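Local coordinates for protein glutathione peroxidase-like peroxiredoxin HYR1 (Saccharomyces cerevisiae, PDB 3CMI) that reduces hydroperoxides at the expense of thioredoxin and senses peroxide stress, passing the signal on by oxidizing the transcription activator YAP1, at residues 137-142 against 160-165. Residues are numbered along the deposited sequence; the frame is centred on the assembly and turned at random.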
loop_
_atom_site.group_PDB
_atom_site.type_symbol
_atom_site.label_atom_id
_atom_site.label_comp_id
_atom_site.label_asym_id
_atom_site.label_seq_id
_atom_site.Cartn_x
_atom_site.Cartn_y
_atom_site.Cartn_z
ATOM N N LYS A 137 -0.451 4.977 3.875
ATOM C CA LYS A 137 -0.246 4.737 2.443
ATOM C C LYS A 137 1.196 4.983 1.997
ATOM O O LYS A 137 1.828 5.975 2.397
ATOM C CB LYS A 137 -1.174 5.639 1.622
ATOM C CG LYS A 137 -2.661 5.528 1.965
ATOM C CD LYS A 137 -3.366 6.845 1.729
ATOM C CE LYS A 137 -4.799 6.819 2.248
ATOM N NZ LYS A 137 -4.920 7.332 3.641
ATOM N N PHE A 138 1.704 4.074 1.171
ATOM C CA PHE A 138 3.019 4.206 0.553
ATOM C C PHE A 138 2.842 4.165 -0.956
ATOM O O PHE A 138 2.190 3.264 -1.486
ATOM C CB PHE A 138 3.944 3.052 0.952
ATOM C CG PHE A 138 4.297 3.004 2.416
ATOM C CD1 PHE A 138 3.414 2.458 3.349
ATOM C CD2 PHE A 138 5.546 3.436 2.853
ATOM C CE1 PHE A 138 3.758 2.384 4.701
ATOM C CE2 PHE A 138 5.896 3.358 4.197
ATOM C CZ PHE A 138 4.999 2.839 5.124
ATOM N N LEU A 139 3.428 5.137 -1.648
ATOM C CA LEU A 139 3.370 5.182 -3.100
ATOM C C LEU A 139 4.707 4.713 -3.667
ATOM O O LEU A 139 5.767 5.208 -3.268
ATOM C CB LEU A 139 3.035 6.607 -3.553
ATOM C CG LEU A 139 2.318 6.905 -4.869
ATOM C CD1 LEU A 139 1.113 5.997 -5.136
ATOM C CD2 LEU A 139 1.902 8.369 -4.874
ATOM N N VAL A 140 4.649 3.750 -4.586
ATOM C CA VAL A 140 5.840 3.136 -5.173
ATOM C C VAL A 140 5.993 3.437 -6.675
ATOM O O VAL A 140 5.027 3.395 -7.441
ATOM C CB VAL A 140 5.868 1.598 -4.907
ATOM C CG1 VAL A 140 7.100 0.947 -5.520
ATOM C CG2 VAL A 140 5.816 1.312 -3.403
ATOM N N ASP A 141 7.235 3.742 -7.049
ATOM C CA ASP A 141 7.730 3.985 -8.418
ATOM C C ASP A 141 7.352 2.898 -9.432
ATOM O O ASP A 141 7.013 1.773 -9.054
ATOM C CB ASP A 141 9.266 3.983 -8.329
ATOM C CG ASP A 141 9.923 5.009 -9.203
ATOM O OD1 ASP A 141 9.852 4.876 -10.440
ATOM O OD2 ASP A 141 10.555 5.928 -8.647
ATOM N N LYS A 142 7.447 3.240 -10.719
ATOM C CA LYS A 142 7.413 2.247 -11.800
ATOM C C LYS A 142 8.701 1.411 -11.855
ATOM O O LYS A 142 8.730 0.338 -12.466
ATOM C CB LYS A 142 7.176 2.916 -13.155
ATOM C CG LYS A 142 5.723 3.249 -13.438
ATOM C CD LYS A 142 5.540 3.788 -14.847
ATOM C CE LYS A 142 4.063 3.919 -15.203
ATOM N NZ LYS A 142 3.365 2.598 -15.335
ATOM N N SER A 160 -3.987 11.789 -6.298
ATOM C CA SER A 160 -4.199 11.567 -7.730
ATOM C C SER A 160 -3.154 12.266 -8.608
ATOM O O SER A 160 -2.603 11.653 -9.524
ATOM C CB SER A 160 -5.632 11.933 -8.144
ATOM O OG SER A 160 -5.866 13.331 -8.055
ATOM N N GLU A 161 -2.870 13.532 -8.305
ATOM C CA GLU A 161 -1.880 14.325 -9.045
ATOM C C GLU A 161 -0.457 13.767 -8.961
ATOM O O GLU A 161 0.268 13.741 -9.956
ATOM C CB GLU A 161 -1.907 15.788 -8.591
ATOM C CG GLU A 161 -3.120 16.565 -9.081
ATOM C CD GLU A 161 -3.124 16.762 -10.585
ATOM O OE1 GLU A 161 -4.146 16.445 -11.221
ATOM O OE2 GLU A 161 -2.106 17.230 -11.132
ATOM N N THR A 162 -0.067 13.325 -7.769
ATOM C CA THR A 162 1.205 12.644 -7.571
ATOM C C THR A 162 1.244 11.308 -8.331
ATOM O O THR A 162 2.256 10.962 -8.943
ATOM C CB THR A 162 1.468 12.404 -6.069
ATOM O OG1 THR A 162 1.461 13.657 -5.380
ATOM C CG2 THR A 162 2.812 11.700 -5.841
ATOM N N ILE A 163 0.143 10.561 -8.288
ATOM C CA ILE A 163 0.033 9.309 -9.052
ATOM C C ILE A 163 0.204 9.583 -10.546
ATOM O O ILE A 163 0.909 8.847 -11.239
ATOM C CB ILE A 163 -1.287 8.540 -8.747
ATOM C CG1 ILE A 163 -1.262 7.999 -7.313
ATOM C CG2 ILE A 163 -1.494 7.347 -9.711
ATOM C CD1 ILE A 163 -2.606 7.517 -6.794
ATOM N N GLU A 164 -0.409 10.664 -11.026
ATOM C CA GLU A 164 -0.340 11.016 -12.444
ATOM C C GLU A 164 1.083 11.323 -12.911
ATOM O O GLU A 164 1.464 10.906 -14.003
ATOM C CB GLU A 164 -1.314 12.154 -12.794
ATOM C CG GLU A 164 -2.758 11.667 -12.852
ATOM C CD GLU A 164 -3.739 12.658 -13.446
ATOM O OE1 GLU A 164 -3.326 13.577 -14.191
ATOM O OE2 GLU A 164 -4.949 12.498 -13.175
ATOM N N GLU A 165 1.869 12.026 -12.093
ATOM C CA GLU A 165 3.256 12.330 -12.477
ATOM C C GLU A 165 4.174 11.107 -12.464
ATOM O O GLU A 165 5.126 11.034 -13.240
ATOM C CB GLU A 165 3.847 13.528 -11.704
ATOM C CG GLU A 165 4.034 13.367 -10.205
ATOM C CD GLU A 165 4.393 14.688 -9.503
ATOM O OE1 GLU A 165 4.902 15.618 -10.164
ATOM O OE2 GLU A 165 4.173 14.796 -8.276
#
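Leu139 reaches off strand 137-140 to Thr162 and Ile163, which sit next to each other on helix 160-167. Its CB leaves the strand toward the helix. CG stands anti to the backbone N (chi1 -153°), and from there the chain forks: CD1 meets Ile163 alone of the helix residues in 160-165, CD2 meets both Thr162 and Ile163. CD1 lies against Ile163, 3.8 Å from CG1. CD2 goes to Thr162 and ends 3.6 Å from its CG2, methyl against methyl; Leu139 CD2 also lies 4.0 Å from Ile163 CG1, so that this one methylene is touched by both prongs of the fork. The two helix side chains meet the leucine differently: Ile163 runs at about a right angle to it, whereas Thr162 comes in on a slant. In Thr162 it is the methyl that faces the strand, because CG2 is anti to the backbone N and OG1 is turned beside that N. All of this is apolar contact between side chains, with the backbones well apart: the closest CA atoms, those of Leu139 and Ile163, are 8.0 Å from one another. The contact lies away from the active-site Cys44; it lays the C-terminal helix on one face of the central sheet of the thioredoxin-like fold. Strand 137-140 runs antiparallel to both its neighbours, 34-41 and 146-150. Leu139 also touches Leu36 on the first, and Thr162 rests on Tyr147 and Tyr150 of the second, while Ile163 packs on Leu56 and so ties in helix 47-60.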